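Local coordinates for protein lysine-sensitive aspartokinase 3 (Escherichia coli, PDB 2J0W) that catalyses the ATP-dependent phosphorylation of L-aspartate to 4-phospho-L-aspartate, the first step toward lysine, and is feedback-inhibited by lysine, at residues A[306-311]-A[352-357]; A[12-17]-A[36-41]; A[231-236]-A[439-444]; A[295-300]-A[392-397]. All coordinates share one frame; numbering follows the deposited sequence.

Contact 1: residues A[306-311]-A[352-357]; sequences RNQTLL and TLDTTG
T309 and L353 form an antiparallel hydrogen-bonded pair, with T309 N to L353 O at 2.7 Å and L353 N to T309 O at 2.6 Å. L310 and T352 follow as the non-hydrogen-bonded pair. This is strand pairing in the antiparallel sheet of the ACT region. It joins strand 299-313, just past the corner at N307, to the end of strand 348-353. T309 and L353 share one sheet face, where their CB atoms are 4.0 Å apart. On that face L353 CD1 also meets L311 CD2 at 4.1 Å. L353 touches V339, a residue of the allosteric lysine site. Beyond the strand the contact becomes polar. The Q308 chain bends at chi2 (-64°), which brings its amide to D354, with OD1 close to the amide plane. NE2 donates to D354 OD1 at 2.8 Å, on the anti side and somewhat out of the carboxylate plane. The amide and carboxylate planes lie 30° apart. NE2 also donates to R306 O at 2.9 Å, from above that carbonyl's plane, while OE1 takes a bond from R305. A leucine in place of Q308 would probably leave D354 OD1 and R306 O without this donor and let the D354 carboxylate turn more freely. T355 ends the contact: its CG2 methyl rests against N307 O at 3.4 Å.

Contact 2: residues A[12-17]-A[36-41]; sequences TSVADF and VVLSAS. With ASP (aspartic acid), chain B.
S41 uses its side chain, not its backbone, for the one hydrogen bond between these segments. Its OG donates to V14 O at 2.6 Å. The hydroxyl comes in tilted 29° from the carbonyl plane. With chi1 at -57°, OG lies beside the backbone N of S41 and faces the 12-17 loop. V14 supplies the apolar half. Its CG1 packs on L38 CD2 at 3.7 Å, the two side chains crossing at a slant. Its CG2 rests on S39 O at 3.7 Å. The bond and the valine together hold the loop after strand 5-9 against the end of strand 33-38, in the amino acid kinase domain. S39 belongs to the aspartate pocket. Its OG is 3.4 Å from OD1 of the bound aspartate and is hydrogen-bonded to S201 OG. Strand 33-38 lies between strands 5-9 and 178-182 in the central sheet. F9 and I180 touch L38 from these strands, helix 108-131 packs on it through T123 and F126, and D16 caps the start of helix 17-27.

Contact 3: residues A[231-236]-A[439-444]; sequences PRVVSA and VVQKLH. With ADP (adenosine-5'-diphosphate), chain D.
The H444 imidazole has V234 CG1 over one face, offset toward the rim, and A236 O at its edge, near the ring plane. The modelled height of the methyl, 3.0 Å above the plane, is too short to be taken exactly, so the closeness is doubtful. A236 O lies 3.6 Å from H444 CE1. Both ring nitrogens bond outside the two segments: NE2 with T228 OG1 and ND1 with E449 OE2. The ring also meets that of F448, with the planes at about 35°. With chi1 at -166°, CG is anti to the backbone N and the ring reaches the 231-236 loop. An alanine at H444 would probably open a gap under V234 CG1 and leave T228 and E449 without their ring partners. One turn earlier, V440 CG1 meets V234 CG2 at 3.9 Å. The same loop serves the nucleotide: R232, on an extended chain, donates from NH2 to ADP O3' at 3.2 Å, and NH2 also forms a salt bridge with D222. The contact thus joins the kinase domain to the ACT region. The loop runs between strands 226-227 and 239-244, and helix 436-448 lies against it, with L443 and H444 also touching L302 of strand 299-313.

Contact 4: residues A[295-300]-A[392-397]; sequences NPPLFR and IGNDLS
N394 chi1 of -48° sets CG beside its own backbone N, and chi2 of -80° turns the amide toward P297. L298 is placed differently: its CG is anti to the backbone N (chi1 -174°), which carries CD1 to L396. The contact lies in the antiparallel sheet of the ACT region, where the weakly bonded start of strand 299-313 runs beside the last part of strand 386-393. R300 N donates to I392 O at 2.7 Å. N394 ND2 donates to P297 O, with P297 O in the amide plane; at 2.5 Å the bond is short in the model. N394 N to L298 O is a weak bond. The same L298 O receives a CA-H...O contact from G393 CA at 3.1 Å. A side chain on G393 would probably collide with this carbonyl, which is consistent with glycine at this close approach. The apolar part centres on L396. Its CD2 lies 4.0 Å from L298 CD1 and meets the edge of the F299 ring at CE1, 3.6 Å away. F299 also touches L447 and F448 of helix 436-448. R300 reaches the kinase side, where its NE forms a salt bridge with E247 of helix 245-253. One face of the R300 guanidinium is covered by P297 CD, 3.5 Å above its centre.

Contacts 1 and 4 share strand 299-313 and one sheet, with centres about 25 Å apart. Both lie, in sequence, inside the long loop closed by contact 3. Contact 3 sits nearer contact 4 (centres about 18 Å) than contact 1 (about 21 Å). Contact 2 belongs to the kinase domain, on the opposite side of the chain's centre from contact 1, with centres about 29 Å apart. The active site lies between contacts 2 and 3: contact 2 gives S39 to the aspartate pocket and contact 3 gives P231 and R232 to the ADP pocket. Their centres are about 28 Å apart, their nearest atoms about 6 Å. Contact 1 stands back: the R306 side chain is about 11 Å from ADP and that of T355 about 12 Å from the bound aspartate.

Contact 1: residues A[306-311]-A[352-357]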
loop_
_atom_site.group_PDB
_atom_site.type_symbol
_atom_site.label_atom_id
_atom_site.label_comp_id
_atom_site.label_asym_id
_atom_site.label_seq_id
_atom_site.Cartn_x
_atom_site.Cartn_y
_atom_site.Cartn_z
ATOM N N ARG A 306 12.911 -14.766 -1.503
ATOM C CA ARG A 306 14.170 -14.216 -1.013
ATOM C C ARG A 306 14.771 -13.051 -1.781
ATOM O O ARG A 306 14.434 -12.803 -2.936
ATOM C CB ARG A 306 15.217 -15.322 -0.958
ATOM C CG ARG A 306 14.997 -16.324 0.133
ATOM C CD ARG A 306 16.321 -16.640 0.769
ATOM N NE ARG A 306 16.164 -17.154 2.121
ATOM C CZ ARG A 306 16.769 -16.629 3.180
ATOM N NH1 ARG A 306 17.565 -15.574 3.037
ATOM N NH2 ARG A 306 16.594 -17.172 4.377
ATOM N N ASN A 307 15.706 -12.374 -1.118
ATOM C CA ASN A 307 16.420 -11.240 -1.689
ATOM C C ASN A 307 15.495 -10.149 -2.188
ATOM O O ASN A 307 15.626 -9.655 -3.312
ATOM C CB ASN A 307 17.321 -11.705 -2.821
ATOM C CG ASN A 307 18.125 -12.912 -2.439
ATOM O OD1 ASN A 307 18.733 -12.943 -1.368
ATOM N ND2 ASN A 307 18.137 -13.924 -3.311
ATOM N N GLN A 308 14.550 -9.781 -1.339
ATOM C CA GLN A 308 13.626 -8.734 -1.686
ATOM C C GLN A 308 14.300 -7.416 -1.314
ATOM O O GLN A 308 15.202 -7.373 -0.478
ATOM C CB GLN A 308 12.318 -8.921 -0.920
ATOM C CG GLN A 308 11.681 -10.281 -1.149
ATOM C CD GLN A 308 11.256 -10.513 -2.593
ATOM O OE1 GLN A 308 10.308 -9.905 -3.082
ATOM N NE2 GLN A 308 11.959 -11.401 -3.279
ATOM N N THR A 309 13.876 -6.348 -1.968
ATOM C CA THR A 309 14.420 -5.029 -1.700
ATOM C C THR A 309 13.261 -4.125 -1.273
ATOM O O THR A 309 12.209 -4.131 -1.915
ATOM C CB THR A 309 15.082 -4.452 -2.966
ATOM O OG1 THR A 309 16.040 -5.390 -3.475
ATOM C CG2 THR A 309 15.773 -3.134 -2.647
ATOM N N LEU A 310 13.432 -3.377 -0.182
ATOM C CA LEU A 310 12.373 -2.468 0.272
ATOM C C LEU A 310 12.720 -1.024 -0.081
ATOM O O LEU A 310 13.571 -0.401 0.558
ATOM C CB LEU A 310 12.132 -2.564 1.788
ATOM C CG LEU A 310 11.000 -1.625 2.257
ATOM C CD1 LEU A 310 9.655 -2.149 1.760
ATOM C CD2 LEU A 310 10.995 -1.502 3.779
ATOM N N LEU A 311 12.051 -0.509 -1.107
ATOM C CA LEU A 311 12.260 0.854 -1.574
ATOM C C LEU A 311 11.210 1.778 -0.973
ATOM O O LEU A 311 10.103 1.898 -1.505
ATOM C CB LEU A 311 12.156 0.891 -3.089
ATOM C CG LEU A 311 12.408 2.255 -3.713
ATOM C CD1 LEU A 311 13.837 2.708 -3.429
ATOM C CD2 LEU A 311 12.154 2.150 -5.200
ATOM N N THR A 352 7.893 -2.961 -2.146
ATOM C CA THR A 352 8.506 -4.284 -1.982
ATOM C C THR A 352 8.998 -4.800 -3.329
ATOM O O THR A 352 8.201 -5.239 -4.156
ATOM C CB THR A 352 7.495 -5.312 -1.400
ATOM O OG1 THR A 352 7.071 -4.897 -0.095
ATOM C CG2 THR A 352 8.138 -6.683 -1.297
ATOM N N LEU A 353 10.309 -4.765 -3.546
ATOM C CA LEU A 353 10.876 -5.195 -4.826
ATOM C C LEU A 353 11.524 -6.575 -4.901
ATOM O O LEU A 353 12.480 -6.886 -4.180
ATOM C CB LEU A 353 11.875 -4.151 -5.319
ATOM C CG LEU A 353 11.270 -2.760 -5.509
ATOM C CD1 LEU A 353 12.271 -1.843 -6.219
ATOM C CD2 LEU A 353 9.979 -2.887 -6.314
ATOM N N ASP A 354 11.001 -7.387 -5.812
ATOM C CA ASP A 354 11.482 -8.746 -6.034
ATOM C C ASP A 354 12.642 -8.749 -7.028
ATOM O O ASP A 354 12.815 -7.798 -7.790
ATOM C CB ASP A 354 10.324 -9.606 -6.557
ATOM C CG ASP A 354 10.729 -11.034 -6.824
ATOM O OD1 ASP A 354 11.574 -11.570 -6.064
ATOM O OD2 ASP A 354 10.190 -11.629 -7.785
ATOM N N THR A 355 13.455 -9.799 -7.014
ATOM C CA THR A 355 14.563 -9.867 -7.959
ATOM C C THR A 355 13.955 -9.949 -9.350
ATOM O O THR A 355 12.769 -10.251 -9.505
ATOM C CB THR A 355 15.442 -11.097 -7.730
ATOM O OG1 THR A 355 14.633 -12.284 -7.789
ATOM C CG2 THR A 355 16.163 -10.988 -6.373
ATOM N N THR A 356 14.772 -9.691 -10.360
ATOM C CA THR A 356 14.313 -9.693 -11.742
ATOM C C THR A 356 13.784 -11.020 -12.281
ATOM O O THR A 356 12.775 -11.051 -12.999
ATOM C CB THR A 356 15.449 -9.219 -12.670
ATOM O OG1 THR A 356 16.537 -10.158 -12.603
ATOM C CG2 THR A 356 15.945 -7.841 -12.229
ATOM N N GLY A 357 14.457 -12.114 -11.938
ATOM C CA GLY A 357 14.048 -13.392 -12.484
ATOM C C GLY A 357 14.495 -13.428 -13.946
ATOM O O GLY A 357 14.115 -14.306 -14.720
#

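Contact 2: residues A[12-17]-A[36-41]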
loop_
_atom_site.group_PDB
_atom_site.type_symbol
_atom_site.label_atom_id
_atom_site.label_comp_id
_atom_site.label_asym_id
_atom_site.label_seq_id
_atom_site.Cartn_x
_atom_site.Cartn_y
_atom_site.Cartn_z
ATOM N N THR A 12 16.248 -31.696 -13.716
ATOM C CA THR A 12 16.423 -33.021 -13.134
ATOM C C THR A 12 15.764 -34.124 -13.960
ATOM O O THR A 12 16.313 -35.220 -14.083
ATOM C CB THR A 12 15.841 -33.087 -11.725
ATOM O OG1 THR A 12 14.455 -32.731 -11.770
ATOM C CG2 THR A 12 16.584 -32.144 -10.801
ATOM N N SER A 13 14.602 -33.834 -14.538
ATOM C CA SER A 13 13.874 -34.830 -15.325
ATOM C C SER A 13 14.511 -35.207 -16.660
ATOM O O SER A 13 14.020 -36.093 -17.356
ATOM C CB SER A 13 12.439 -34.356 -15.570
ATOM O OG SER A 13 11.784 -34.144 -14.335
ATOM N N VAL A 14 15.585 -34.530 -17.040
ATOM C CA VAL A 14 16.246 -34.859 -18.296
ATOM C C VAL A 14 17.727 -34.590 -18.120
ATOM O O VAL A 14 18.449 -34.302 -19.088
ATOM C CB VAL A 14 15.713 -34.007 -19.468
ATOM C CG1 VAL A 14 14.212 -34.209 -19.609
ATOM C CG2 VAL A 14 16.049 -32.528 -19.240
ATOM N N ALA A 15 18.160 -34.693 -16.865
ATOM C CA ALA A 15 19.537 -34.457 -16.483
ATOM C C ALA A 15 20.456 -35.429 -17.168
ATOM O O ALA A 15 21.561 -35.077 -17.551
ATOM C CB ALA A 15 19.688 -34.578 -14.970
ATOM N N ASP A 16 20.000 -36.662 -17.327
ATOM C CA ASP A 16 20.824 -37.678 -17.969
ATOM C C ASP A 16 19.999 -38.731 -18.678
ATOM O O ASP A 16 18.767 -38.736 -18.603
ATOM C CB ASP A 16 21.713 -38.363 -16.938
ATOM C CG ASP A 16 20.922 -38.911 -15.774
ATOM O OD1 ASP A 16 19.828 -39.476 -16.013
ATOM O OD2 ASP A 16 21.399 -38.778 -14.622
ATOM N N PHE A 17 20.702 -39.634 -19.350
ATOM C CA PHE A 17 20.071 -40.712 -20.092
ATOM C C PHE A 17 18.940 -41.414 -19.319
ATOM O O PHE A 17 17.797 -41.453 -19.782
ATOM C CB PHE A 17 21.136 -41.724 -20.512
ATOM C CG PHE A 17 20.632 -42.780 -21.451
ATOM C CD1 PHE A 17 20.442 -44.085 -21.014
ATOM C CD2 PHE A 17 20.346 -42.466 -22.778
ATOM C CE1 PHE A 17 19.975 -45.066 -21.885
ATOM C CE2 PHE A 17 19.878 -43.437 -23.659
ATOM C CZ PHE A 17 19.692 -44.742 -23.212
ATOM N N VAL A 36 5.596 -32.303 -26.089
ATOM C CA VAL A 36 6.458 -32.371 -24.926
ATOM C C VAL A 36 7.304 -31.106 -24.899
ATOM O O VAL A 36 7.736 -30.605 -25.943
ATOM C CB VAL A 36 7.373 -33.618 -24.972
ATOM C CG1 VAL A 36 8.223 -33.701 -23.701
ATOM C CG2 VAL A 36 6.521 -34.865 -25.119
ATOM N N VAL A 37 7.521 -30.580 -23.703
ATOM C CA VAL A 37 8.307 -29.378 -23.549
ATOM C C VAL A 37 9.455 -29.703 -22.618
ATOM O O VAL A 37 9.239 -30.155 -21.493
ATOM C CB VAL A 37 7.436 -28.247 -22.980
ATOM C CG1 VAL A 37 8.283 -27.039 -22.629
ATOM C CG2 VAL A 37 6.386 -27.871 -24.006
ATOM N N LEU A 38 10.679 -29.495 -23.091
ATOM C CA LEU A 38 11.850 -29.800 -22.279
ATOM C C LEU A 38 12.674 -28.582 -21.944
ATOM O O LEU A 38 12.768 -27.653 -22.740
ATOM C CB LEU A 38 12.772 -30.774 -23.004
ATOM C CG LEU A 38 12.290 -32.159 -23.419
ATOM C CD1 LEU A 38 13.429 -32.849 -24.160
ATOM C CD2 LEU A 38 11.864 -32.965 -22.199
ATOM N N SER A 39 13.253 -28.599 -20.752
ATOM C CA SER A 39 14.143 -27.544 -20.302
ATOM C C SER A 39 15.469 -28.205 -20.638
ATOM O O SER A 39 15.491 -29.348 -21.085
ATOM C CB SER A 39 14.081 -27.352 -18.780
ATOM O OG SER A 39 12.849 -26.822 -18.325
ATOM N N ALA A 40 16.574 -27.509 -20.419
ATOM C CA ALA A 40 17.870 -28.096 -20.699
ATOM C C ALA A 40 18.194 -28.977 -19.502
ATOM O O ALA A 40 17.604 -28.825 -18.431
ATOM C CB ALA A 40 18.914 -26.999 -20.860
ATOM N N SER A 41 19.134 -29.892 -19.674
ATOM C CA SER A 41 19.515 -30.777 -18.582
ATOM C C SER A 41 20.064 -30.014 -17.378
ATOM O O SER A 41 20.676 -28.959 -17.523
ATOM C CB SER A 41 20.541 -31.790 -19.080
ATOM O OG SER A 41 20.006 -32.520 -20.171
HETATM N N ASP B . 16.279 -23.791 -18.638
HETATM C CA ASP B . 15.825 -22.563 -17.990
HETATM C C ASP B . 16.489 -22.525 -16.597
HETATM O O ASP B . 17.376 -23.375 -16.338
HETATM C CB ASP B . 14.266 -22.545 -17.940
HETATM C CG ASP B . 13.579 -23.588 -17.031
HETATM O OD1 ASP B . 14.312 -24.390 -16.372
HETATM O OD2 ASP B . 12.296 -23.615 -16.971
HETATM O OXT ASP B . 16.082 -21.655 -15.751
#

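Contact 3: residues A[231-236]-A[439-444]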
loop_
_atom_site.group_PDB
_atom_site.type_symbol
_atom_site.label_atom_id
_atom_site.label_comp_id
_atom_site.label_asym_id
_atom_site.label_seq_id
_atom_site.Cartn_x
_atom_site.Cartn_y
_atom_site.Cartn_z
ATOM N N PRO A 231 9.470 -28.003 0.401
ATOM C CA PRO A 231 9.897 -29.178 1.163
ATOM C C PRO A 231 11.333 -29.039 1.602
ATOM O O PRO A 231 11.760 -29.669 2.561
ATOM C CB PRO A 231 9.715 -30.317 0.161
ATOM C CG PRO A 231 8.530 -29.871 -0.600
ATOM C CD PRO A 231 8.894 -28.426 -0.884
ATOM N N ARG A 232 12.076 -28.193 0.903
ATOM C CA ARG A 232 13.477 -27.998 1.235
ATOM C C ARG A 232 13.658 -27.114 2.436
ATOM O O ARG A 232 14.781 -26.935 2.903
ATOM C CB ARG A 232 14.234 -27.402 0.059
ATOM C CG ARG A 232 14.005 -28.129 -1.219
ATOM C CD ARG A 232 14.942 -27.663 -2.299
ATOM N NE ARG A 232 14.677 -28.401 -3.526
ATOM C CZ ARG A 232 15.489 -28.432 -4.573
ATOM N NH1 ARG A 232 16.630 -27.759 -4.541
ATOM N NH2 ARG A 232 15.157 -29.137 -5.646
ATOM N N VAL A 233 12.558 -26.534 2.911
ATOM C CA VAL A 233 12.609 -25.680 4.097
ATOM C C VAL A 233 11.823 -26.312 5.243
ATOM O O VAL A 233 12.221 -26.227 6.405
ATOM C CB VAL A 233 12.006 -24.288 3.858
ATOM C CG1 VAL A 233 12.636 -23.285 4.840
ATOM C CG2 VAL A 233 12.187 -23.849 2.418
ATOM N N VAL A 234 10.700 -26.934 4.895
ATOM C CA VAL A 234 9.847 -27.598 5.865
ATOM C C VAL A 234 9.751 -29.069 5.502
ATOM O O VAL A 234 9.005 -29.459 4.605
ATOM C CB VAL A 234 8.430 -26.961 5.894
ATOM C CG1 VAL A 234 7.542 -27.622 6.958
ATOM C CG2 VAL A 234 8.564 -25.482 6.174
ATOM N N SER A 235 10.557 -29.862 6.198
ATOM C CA SER A 235 10.619 -31.306 6.008
ATOM C C SER A 235 9.207 -31.878 6.182
ATOM O O SER A 235 8.731 -32.698 5.391
ATOM C CB SER A 235 11.564 -31.910 7.052
ATOM O OG SER A 235 12.633 -31.020 7.330
ATOM N N ALA A 236 8.540 -31.408 7.228
ATOM C CA ALA A 236 7.192 -31.837 7.548
ATOM C C ALA A 236 6.147 -31.234 6.622
ATOM O O ALA A 236 4.958 -31.241 6.941
ATOM C CB ALA A 236 6.872 -31.474 8.976
ATOM N N VAL A 439 11.294 -18.694 10.365
ATOM C CA VAL A 439 9.948 -18.154 10.437
ATOM C C VAL A 439 9.001 -19.096 9.693
ATOM O O VAL A 439 7.970 -19.501 10.226
ATOM C CB VAL A 439 9.884 -16.746 9.802
ATOM C CG1 VAL A 439 8.436 -16.284 9.669
ATOM C CG2 VAL A 439 10.668 -15.764 10.655
ATOM N N VAL A 440 9.360 -19.450 8.465
ATOM C CA VAL A 440 8.534 -20.344 7.661
ATOM C C VAL A 440 8.229 -21.626 8.422
ATOM O O VAL A 440 7.124 -22.174 8.351
ATOM C CB VAL A 440 9.242 -20.709 6.360
ATOM C CG1 VAL A 440 8.398 -21.677 5.555
ATOM C CG2 VAL A 440 9.513 -19.446 5.580
ATOM N N GLN A 441 9.230 -22.098 9.154
ATOM C CA GLN A 441 9.092 -23.310 9.937
ATOM C C GLN A 441 8.154 -23.053 11.111
ATOM O O GLN A 441 7.155 -23.754 11.279
ATOM C CB GLN A 441 10.470 -23.757 10.433
ATOM C CG GLN A 441 11.376 -24.303 9.330
ATOM C CD GLN A 441 12.856 -24.119 9.631
ATOM O OE1 GLN A 441 13.712 -24.615 8.902
ATOM N NE2 GLN A 441 13.163 -23.395 10.705
ATOM N N LYS A 442 8.458 -22.035 11.908
ATOM C CA LYS A 442 7.610 -21.738 13.043
ATOM C C LYS A 442 6.141 -21.631 12.663
ATOM O O LYS A 442 5.296 -22.218 13.335
ATOM C CB LYS A 442 8.066 -20.462 13.738
ATOM C CG LYS A 442 9.311 -20.651 14.591
ATOM C CD LYS A 442 9.097 -21.717 15.667
ATOM C CE LYS A 442 10.365 -21.934 16.486
ATOM N NZ LYS A 442 10.906 -20.648 17.030
ATOM N N LEU A 443 5.831 -20.900 11.595
ATOM C CA LEU A 443 4.442 -20.740 11.150
ATOM C C LEU A 443 3.804 -22.062 10.775
ATOM O O LEU A 443 2.826 -22.502 11.377
ATOM C CB LEU A 443 4.365 -19.823 9.933
ATOM C CG LEU A 443 4.741 -18.353 10.068
ATOM C CD1 LEU A 443 4.562 -17.708 8.711
ATOM C CD2 LEU A 443 3.867 -17.666 11.103
ATOM N N HIS A 444 4.373 -22.673 9.745
ATOM C CA HIS A 444 3.920 -23.957 9.208
ATOM C C HIS A 444 3.569 -24.927 10.326
ATOM O O HIS A 444 2.528 -25.601 10.288
ATOM C CB HIS A 444 5.035 -24.555 8.333
ATOM C CG HIS A 444 4.586 -25.685 7.471
ATOM N ND1 HIS A 444 4.705 -27.001 7.852
ATOM C CD2 HIS A 444 3.970 -25.691 6.266
ATOM C CE1 HIS A 444 4.176 -27.773 6.918
ATOM N NE2 HIS A 444 3.724 -27.003 5.946
HETATM P PB ADP D . 11.909 -27.889 -12.564
HETATM O O1B ADP D . 11.160 -29.166 -12.600
HETATM O O2B ADP D . 13.173 -27.944 -13.386
HETATM O O3B ADP D . 11.015 -26.686 -13.013
HETATM P PA ADP D . 12.550 -26.423 -10.135
HETATM O O1A ADP D . 13.766 -26.562 -9.298
HETATM O O2A ADP D . 12.478 -25.205 -10.999
HETATM O O3A ADP D . 12.364 -27.693 -11.048
HETATM O "O5'" ADP D . 11.382 -26.475 -9.023
HETATM C "C5'" ADP D . 10.954 -27.601 -8.193
HETATM C "C4'" ADP D . 11.252 -27.220 -6.753
HETATM O "O4'" ADP D . 10.618 -26.016 -6.229
HETATM C "C3'" ADP D . 10.973 -28.226 -5.667
HETATM O "O3'" ADP D . 11.971 -29.248 -5.893
HETATM C "C2'" ADP D . 11.163 -27.371 -4.433
HETATM O "O2'" ADP D . 12.533 -27.254 -4.087
HETATM C "C1'" ADP D . 10.609 -26.045 -4.812
HETATM N N9 ADP D . 9.275 -25.656 -4.148
HETATM C C8 ADP D . 9.123 -24.452 -3.556
HETATM N N7 ADP D . 7.940 -24.234 -3.020
HETATM C C5 ADP D . 7.270 -25.364 -3.287
HETATM C C6 ADP D . 5.918 -25.744 -2.950
HETATM N N6 ADP D . 5.087 -24.991 -2.317
HETATM N N1 ADP D . 5.545 -27.028 -3.389
HETATM C C2 ADP D . 6.417 -27.883 -4.086
HETATM N N3 ADP D . 7.694 -27.522 -4.398
HETATM C C4 ADP D . 8.071 -26.287 -3.988
#

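Contact 4: residues A[295-300]-A[392-397]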
loop_
_atom_site.group_PDB
_atom_site.type_symbol
_atom_site.label_atom_id
_atom_site.label_comp_id
_atom_site.label_asym_id
_atom_site.label_seq_id
_atom_site.Cartn_x
_atom_site.Cartn_y
_atom_site.Cartn_z
ATOM N N ASN A 295 -13.981 -27.490 -0.582
ATOM C CA ASN A 295 -14.201 -26.564 0.519
ATOM C C ASN A 295 -12.810 -26.124 0.925
ATOM O O ASN A 295 -12.235 -26.635 1.881
ATOM C CB ASN A 295 -14.911 -27.252 1.687
ATOM C CG ASN A 295 -16.283 -27.781 1.303
ATOM O OD1 ASN A 295 -17.105 -27.062 0.729
ATOM N ND2 ASN A 295 -16.539 -29.044 1.623
ATOM N N PRO A 296 -12.243 -25.174 0.170
ATOM C CA PRO A 296 -10.914 -24.578 0.336
ATOM C C PRO A 296 -10.567 -24.182 1.761
ATOM O O PRO A 296 -11.305 -23.448 2.402
ATOM C CB PRO A 296 -10.969 -23.367 -0.591
ATOM C CG PRO A 296 -11.851 -23.844 -1.696
ATOM C CD PRO A 296 -12.961 -24.534 -0.947
ATOM N N PRO A 297 -9.425 -24.652 2.271
ATOM C CA PRO A 297 -9.006 -24.317 3.637
ATOM C C PRO A 297 -8.900 -22.817 3.850
ATOM O O PRO A 297 -9.109 -22.025 2.932
ATOM C CB PRO A 297 -7.643 -24.990 3.758
ATOM C CG PRO A 297 -7.780 -26.183 2.871
ATOM C CD PRO A 297 -8.493 -25.613 1.659
ATOM N N LEU A 298 -8.571 -22.433 5.075
ATOM C CA LEU A 298 -8.418 -21.030 5.397
ATOM C C LEU A 298 -6.954 -20.734 5.151
ATOM O O LEU A 298 -6.585 -19.623 4.784
ATOM C CB LEU A 298 -8.772 -20.765 6.860
ATOM C CG LEU A 298 -8.771 -19.289 7.266
ATOM C CD1 LEU A 298 -9.851 -18.543 6.491
ATOM C CD2 LEU A 298 -9.002 -19.166 8.760
ATOM N N PHE A 299 -6.126 -21.755 5.343
ATOM C CA PHE A 299 -4.689 -21.631 5.135
ATOM C C PHE A 299 -4.183 -22.792 4.291
ATOM O O PHE A 299 -4.137 -23.920 4.774
ATOM C CB PHE A 299 -3.943 -21.648 6.473
ATOM C CG PHE A 299 -4.401 -20.599 7.451
ATOM C CD1 PHE A 299 -4.717 -19.315 7.027
ATOM C CD2 PHE A 299 -4.458 -20.884 8.812
ATOM C CE1 PHE A 299 -5.079 -18.327 7.936
ATOM C CE2 PHE A 299 -4.816 -19.907 9.736
ATOM C CZ PHE A 299 -5.129 -18.621 9.295
ATOM N N ARG A 300 -3.803 -22.527 3.040
ATOM C CA ARG A 300 -3.291 -23.592 2.178
ATOM C C ARG A 300 -1.811 -23.791 2.396
ATOM O O ARG A 300 -1.361 -24.904 2.642
ATOM C CB ARG A 300 -3.495 -23.276 0.699
ATOM C CG ARG A 300 -4.877 -23.530 0.157
ATOM C CD ARG A 300 -5.116 -24.966 -0.288
ATOM N NE ARG A 300 -6.349 -25.011 -1.069
ATOM C CZ ARG A 300 -6.952 -26.114 -1.505
ATOM N NH1 ARG A 300 -6.443 -27.309 -1.239
ATOM N NH2 ARG A 300 -8.071 -26.012 -2.214
ATOM N N ILE A 392 -1.061 -18.087 2.024
ATOM C CA ILE A 392 -2.142 -18.168 1.074
ATOM C C ILE A 392 -3.258 -19.040 1.593
ATOM O O ILE A 392 -3.021 -20.101 2.184
ATOM C CB ILE A 392 -1.647 -18.696 -0.263
ATOM C CG1 ILE A 392 -0.654 -17.689 -0.830
ATOM C CG2 ILE A 392 -2.822 -18.939 -1.220
ATOM C CD1 ILE A 392 -0.311 -17.928 -2.254
ATOM N N GLY A 393 -4.479 -18.570 1.371
ATOM C CA GLY A 393 -5.649 -19.290 1.811
ATOM C C GLY A 393 -6.875 -18.696 1.165
ATOM O O GLY A 393 -6.834 -18.266 0.006
ATOM N N ASN A 394 -7.964 -18.639 1.922
ATOM C CA ASN A 394 -9.211 -18.123 1.383
ATOM C C ASN A 394 -10.007 -17.321 2.405
ATOM O O ASN A 394 -10.156 -17.732 3.557
ATOM C CB ASN A 394 -10.020 -19.306 0.858
ATOM C CG ASN A 394 -9.182 -20.222 -0.026
ATOM O OD1 ASN A 394 -8.960 -19.934 -1.201
ATOM N ND2 ASN A 394 -8.685 -21.315 0.550
ATOM N N ASP A 395 -10.499 -16.164 1.977
ATOM C CA ASP A 395 -11.286 -15.292 2.845
ATOM C C ASP A 395 -10.586 -14.910 4.151
ATOM O O ASP A 395 -11.219 -14.826 5.207
ATOM C CB ASP A 395 -12.627 -15.953 3.156
ATOM C CG ASP A 395 -13.400 -16.299 1.904
ATOM O OD1 ASP A 395 -14.515 -16.844 2.028
ATOM O OD2 ASP A 395 -12.891 -16.029 0.796
ATOM N N LEU A 396 -9.280 -14.670 4.073
ATOM C CA LEU A 396 -8.506 -14.284 5.244
ATOM C C LEU A 396 -8.943 -12.906 5.745
ATOM O O LEU A 396 -8.867 -12.621 6.944
ATOM C CB LEU A 396 -7.016 -14.246 4.898
ATOM C CG LEU A 396 -6.449 -15.493 4.221
ATOM C CD1 LEU A 396 -4.980 -15.290 3.893
ATOM C CD2 LEU A 396 -6.623 -16.675 5.137
ATOM N N SER A 397 -9.406 -12.063 4.817
ATOM C CA SER A 397 -9.838 -10.699 5.127
ATOM C C SER A 397 -11.136 -10.614 5.913
ATOM O O SER A 397 -11.255 -9.792 6.820
ATOM C CB SER A 397 -9.962 -9.877 3.837
ATOM O OG SER A 397 -10.835 -10.499 2.909
#